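Local structure of amide synthase (Vibrio cholerae, 1L5A) at residues 156-168 against 265-277. The protein is a free-standing condensation enzyme of nonribosomal peptide synthesis that probably forms an amide bond during assembly of the siderophore vibriobactin. Residues are numbered along the deposited sequence; the frame is centred on the assembly and turned at random.
Sequences AAFKPYQSYLEEE and GSVAANVPGLMVN
S266 and V267 meet the carboxylate of E167 where the loop joining strands 255-260 and 277-282 lies against the first two turns of helix 161-172 in the condensation domain. This loop belongs to the C-terminal half of the two-lobed, chloramphenicol acetyltransferase-like fold, whereas the helix and the segment leading into it belong to the N-terminal half, so the contact bridges the lobes. E167 OE1 accepts a hydrogen bond from V267 N at 3.0 Å through its syn lone pair (N-H...O 163°), while OE2 forms a salt bridge with R310. The S266 hydroxyl sits next to OE2 at a modelled distance too short to be trusted. The V267 bond and the arginine together orient the carboxylate, and the arginine would be expected to favour its charged form. S266 OG appears to accept from A268 N in an ST turn. The two methyls of V267 diverge: CG1 packs against the helix at Y164 CA, and CG2, anti to the backbone N, lies 3.7 Å from K159 CG. N270 gives its carbonyl O to K159 N at 2.9 Å, the one backbone-to-backbone bond between the segments. V271 then splits its branches, CG1 reaching the edge of the Y161 ring and CG2 resting on K159 O. Next comes P272, whose CG sits 3.5 Å from the centroid of the F158 ring in a CH-pi contact; L136 of helix 131-150 also touches this proline. Both L274 N and L274 O bind a water that Y161 OH shares, an indirect link to the loop backbone. The bend at chi2 (92°) lets the M275 chain run across the Y164 ring, bringing its methyl CE 3.5 Å from the centroid, 9° off the normal, on the face opposite E168 CB.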
loop_
_atom_site.group_PDB
_atom_site.type_symbol
_atom_site.label_atom_id
_atom_site.label_comp_id
_atom_site.label_asym_id
_atom_site.label_seq_id
_atom_site.Cartn_x
_atom_site.Cartn_y
_atom_site.Cartn_z
ATOM N N ALA A 156 -13.413 10.490 18.860
ATOM C CA ALA A 156 -12.063 10.075 19.153
ATOM C C ALA A 156 -11.042 11.197 19.260
ATOM O O ALA A 156 -11.123 12.232 18.585
ATOM C CB ALA A 156 -11.612 9.058 18.131
ATOM N N ALA A 157 -10.078 10.942 20.132
ATOM C CA ALA A 157 -8.968 11.819 20.430
ATOM C C ALA A 157 -7.856 11.671 19.381
ATOM O O ALA A 157 -7.845 10.721 18.603
ATOM C CB ALA A 157 -8.419 11.453 21.790
ATOM N N PHE A 158 -6.925 12.616 19.371
ATOM C CA PHE A 158 -5.797 12.559 18.456
ATOM C C PHE A 158 -5.029 11.287 18.819
ATOM O O PHE A 158 -4.996 10.905 19.986
ATOM C CB PHE A 158 -4.893 13.775 18.674
ATOM C CG PHE A 158 -5.493 15.078 18.221
ATOM C CD1 PHE A 158 -5.505 16.188 19.070
ATOM C CD2 PHE A 158 -5.995 15.220 16.929
ATOM C CE1 PHE A 158 -6.007 17.420 18.641
ATOM C CE2 PHE A 158 -6.498 16.446 16.482
ATOM C CZ PHE A 158 -6.506 17.555 17.341
ATOM N N LYS A 159 -4.422 10.632 17.838
ATOM C CA LYS A 159 -3.642 9.430 18.111
ATOM C C LYS A 159 -2.351 9.914 18.782
ATOM O O LYS A 159 -1.950 11.051 18.594
ATOM C CB LYS A 159 -3.292 8.721 16.806
ATOM C CG LYS A 159 -4.484 8.363 15.913
ATOM C CD LYS A 159 -5.034 6.982 16.212
ATOM C CE LYS A 159 -6.238 6.653 15.320
ATOM N NZ LYS A 159 -5.980 6.741 13.840
ATOM N N PRO A 160 -1.692 9.062 19.581
ATOM C CA PRO A 160 -0.451 9.515 20.223
ATOM C C PRO A 160 0.623 9.846 19.215
ATOM O O PRO A 160 0.645 9.275 18.129
ATOM C CB PRO A 160 -0.054 8.333 21.121
ATOM C CG PRO A 160 -0.826 7.170 20.574
ATOM C CD PRO A 160 -2.118 7.755 20.115
ATOM N N TYR A 161 1.509 10.773 19.572
ATOM C CA TYR A 161 2.583 11.178 18.670
ATOM C C TYR A 161 3.451 9.967 18.359
ATOM O O TYR A 161 3.997 9.855 17.266
ATOM C CB TYR A 161 3.443 12.287 19.299
ATOM C CG TYR A 161 4.516 12.852 18.363
ATOM C CD1 TYR A 161 4.162 13.558 17.213
ATOM C CD2 TYR A 161 5.873 12.694 18.642
ATOM C CE1 TYR A 161 5.115 14.086 16.381
ATOM C CE2 TYR A 161 6.846 13.236 17.807
ATOM C CZ TYR A 161 6.455 13.932 16.682
ATOM O OH TYR A 161 7.392 14.535 15.875
ATOM N N GLN A 162 3.565 9.067 19.335
ATOM C CA GLN A 162 4.351 7.846 19.199
ATOM C C GLN A 162 3.889 6.992 18.015
ATOM O O GLN A 162 4.691 6.288 17.392
ATOM C CB GLN A 162 4.264 7.024 20.491
ATOM C CG GLN A 162 5.069 5.717 20.479
ATOM C CD GLN A 162 6.556 5.946 20.269
ATOM O OE1 GLN A 162 7.107 6.955 20.709
ATOM N NE2 GLN A 162 7.217 4.998 19.612
ATOM N N SER A 163 2.600 7.033 17.703
ATOM C CA SER A 163 2.120 6.250 16.571
ATOM C C SER A 163 2.720 6.834 15.292
ATOM O O SER A 163 3.067 6.088 14.365
ATOM C CB SER A 163 0.593 6.271 16.488
ATOM O OG SER A 163 0.011 5.538 17.553
ATOM N N TYR A 164 2.838 8.162 15.246
ATOM C CA TYR A 164 3.422 8.823 14.085
ATOM C C TYR A 164 4.916 8.475 13.996
ATOM O O TYR A 164 5.431 8.151 12.926
ATOM C CB TYR A 164 3.248 10.343 14.174
ATOM C CG TYR A 164 4.022 11.106 13.128
ATOM C CD1 TYR A 164 3.665 11.040 11.779
ATOM C CD2 TYR A 164 5.172 11.812 13.467
ATOM C CE1 TYR A 164 4.444 11.648 10.796
ATOM C CE2 TYR A 164 5.962 12.424 12.490
ATOM C CZ TYR A 164 5.595 12.331 11.157
ATOM O OH TYR A 164 6.414 12.862 10.190
ATOM N N LEU A 165 5.619 8.518 15.117
ATOM C CA LEU A 165 7.029 8.198 15.061
ATOM C C LEU A 165 7.225 6.825 14.468
ATOM O O LEU A 165 8.088 6.630 13.607
ATOM C CB LEU A 165 7.653 8.244 16.447
ATOM C CG LEU A 165 7.759 9.657 16.985
ATOM C CD1 LEU A 165 8.556 9.607 18.262
ATOM C CD2 LEU A 165 8.435 10.569 15.945
ATOM N N GLU A 166 6.427 5.874 14.939
ATOM C CA GLU A 166 6.520 4.508 14.441
ATOM C C GLU A 166 6.269 4.460 12.939
ATOM O O GLU A 166 7.034 3.852 12.181
ATOM C CB GLU A 166 5.512 3.622 15.150
ATOM C CG GLU A 166 5.948 3.177 16.521
ATOM C CD GLU A 166 4.777 2.680 17.342
ATOM O OE1 GLU A 166 3.681 2.440 16.755
ATOM O OE2 GLU A 166 4.962 2.534 18.569
ATOM N N GLU A 167 5.197 5.110 12.507
ATOM C CA GLU A 167 4.885 5.127 11.094
ATOM C C GLU A 167 6.075 5.729 10.320
ATOM O O GLU A 167 6.543 5.140 9.341
ATOM C CB GLU A 167 3.588 5.922 10.854
ATOM C CG GLU A 167 3.030 5.798 9.451
ATOM C CD GLU A 167 1.906 6.763 9.202
ATOM O OE1 GLU A 167 0.735 6.413 9.445
ATOM O OE2 GLU A 167 2.196 7.899 8.781
ATOM N N GLU A 168 6.587 6.869 10.786
ATOM C CA GLU A 168 7.695 7.532 10.115
ATOM C C GLU A 168 8.930 6.646 10.110
ATOM O O GLU A 168 9.675 6.593 9.118
ATOM C CB GLU A 168 8.005 8.884 10.777
ATOM C CG GLU A 168 9.066 9.755 10.042
ATOM C CD GLU A 168 8.608 10.300 8.671
ATOM O OE1 GLU A 168 7.451 10.067 8.268
ATOM O OE2 GLU A 168 9.410 10.974 7.989
ATOM N N GLY A 265 -3.123 10.145 3.779
ATOM C CA GLY A 265 -2.972 8.725 4.029
ATOM C C GLY A 265 -2.147 8.354 5.246
ATOM O O GLY A 265 -1.772 7.201 5.395
ATOM N N SER A 266 -1.891 9.305 6.144
ATOM C CA SER A 266 -1.067 9.024 7.315
ATOM C C SER A 266 -1.747 9.261 8.657
ATOM O O SER A 266 -2.710 10.022 8.774
ATOM C CB SER A 266 0.209 9.869 7.258
ATOM O OG SER A 266 0.893 9.860 8.500
ATOM N N VAL A 267 -1.218 8.620 9.686
ATOM C CA VAL A 267 -1.784 8.795 11.009
ATOM C C VAL A 267 -1.555 10.240 11.460
ATOM O O VAL A 267 -2.163 10.714 12.415
ATOM C CB VAL A 267 -1.155 7.797 11.994
ATOM C CG1 VAL A 267 0.281 8.190 12.295
ATOM C CG2 VAL A 267 -2.017 7.695 13.239
ATOM N N ALA A 268 -0.688 10.944 10.741
ATOM C CA ALA A 268 -0.387 12.335 11.046
ATOM C C ALA A 268 -1.651 13.147 10.811
ATOM O O ALA A 268 -1.755 14.297 11.239
ATOM C CB ALA A 268 0.752 12.851 10.135
ATOM N N ALA A 269 -2.615 12.554 10.117
ATOM C CA ALA A 269 -3.856 13.265 9.852
ATOM C C ALA A 269 -4.612 13.433 11.156
ATOM O O ALA A 269 -5.564 14.208 11.230
ATOM C CB ALA A 269 -4.704 12.508 8.862
ATOM N N ASN A 270 -4.181 12.696 12.175
ATOM C CA ASN A 270 -4.807 12.761 13.486
ATOM C C ASN A 270 -3.763 12.976 14.561
ATOM O O ASN A 270 -3.924 12.509 15.681
ATOM C CB ASN A 270 -5.561 11.467 13.793
ATOM C CG ASN A 270 -6.529 11.100 12.712
ATOM O OD1 ASN A 270 -6.256 10.218 11.899
ATOM N ND2 ASN A 270 -7.664 11.791 12.673
ATOM N N VAL A 271 -2.695 13.683 14.225
ATOM C CA VAL A 271 -1.642 13.945 15.187
ATOM C C VAL A 271 -1.069 15.313 14.910
ATOM O O VAL A 271 -0.277 15.487 13.991
ATOM C CB VAL A 271 -0.492 12.925 15.087
ATOM C CG1 VAL A 271 0.483 13.146 16.215
ATOM C CG2 VAL A 271 -1.023 11.524 15.111
ATOM N N PRO A 272 -1.498 16.313 15.682
ATOM C CA PRO A 272 -0.979 17.664 15.473
ATOM C C PRO A 272 0.534 17.607 15.682
ATOM O O PRO A 272 1.009 16.954 16.608
ATOM C CB PRO A 272 -1.693 18.465 16.549
ATOM C CG PRO A 272 -3.046 17.777 16.634
ATOM C CD PRO A 272 -2.634 16.310 16.626
ATOM N N GLY A 273 1.284 18.254 14.795
ATOM C CA GLY A 273 2.731 18.256 14.912
ATOM C C GLY A 273 3.382 18.916 13.705
ATOM O O GLY A 273 2.726 19.632 12.948
ATOM N N LEU A 274 4.677 18.671 13.521
ATOM C CA LEU A 274 5.402 19.228 12.391
ATOM C C LEU A 274 5.593 18.186 11.294
ATOM O O LEU A 274 6.333 17.206 11.452
ATOM C CB LEU A 274 6.776 19.756 12.829
ATOM C CG LEU A 274 7.688 20.148 11.655
ATOM C CD1 LEU A 274 6.932 21.113 10.736
ATOM C CD2 LEU A 274 8.985 20.786 12.165
ATOM N N MET A 275 4.936 18.394 10.166
ATOM C CA MET A 275 5.096 17.439 9.084
ATOM C C MET A 275 5.218 18.080 7.702
ATOM O O MET A 275 5.665 17.432 6.764
ATOM C CB MET A 275 3.926 16.434 9.085
ATOM C CG MET A 275 3.889 15.482 10.271
ATOM S SD MET A 275 2.897 16.060 11.689
ATOM C CE MET A 275 3.279 14.763 12.863
ATOM N N VAL A 276 4.827 19.345 7.585
ATOM C CA VAL A 276 4.856 20.024 6.306
ATOM C C VAL A 276 6.244 19.932 5.654
ATOM O O VAL A 276 7.278 19.999 6.327
ATOM C CB VAL A 276 4.374 21.516 6.462
ATOM C CG1 VAL A 276 5.376 22.350 7.264
ATOM C CG2 VAL A 276 4.150 22.111 5.122
ATOM N N ASN A 277 6.258 19.772 4.336
ATOM C CA ASN A 277 7.507 19.622 3.594
ATOM C C ASN A 277 7.461 20.521 2.372
ATOM O O ASN A 277 6.465 20.555 1.636
ATOM C CB ASN A 277 7.652 18.149 3.192
ATOM C CG ASN A 277 9.023 17.805 2.630
ATOM O OD1 ASN A 277 10.024 18.415 2.985
ATOM N ND2 ASN A 277 9.071 16.784 1.772
HETATM O O HOH W 1 6.087 16.419 14.211
HETATM O O HOH W 2 8.344 15.164 9.877
#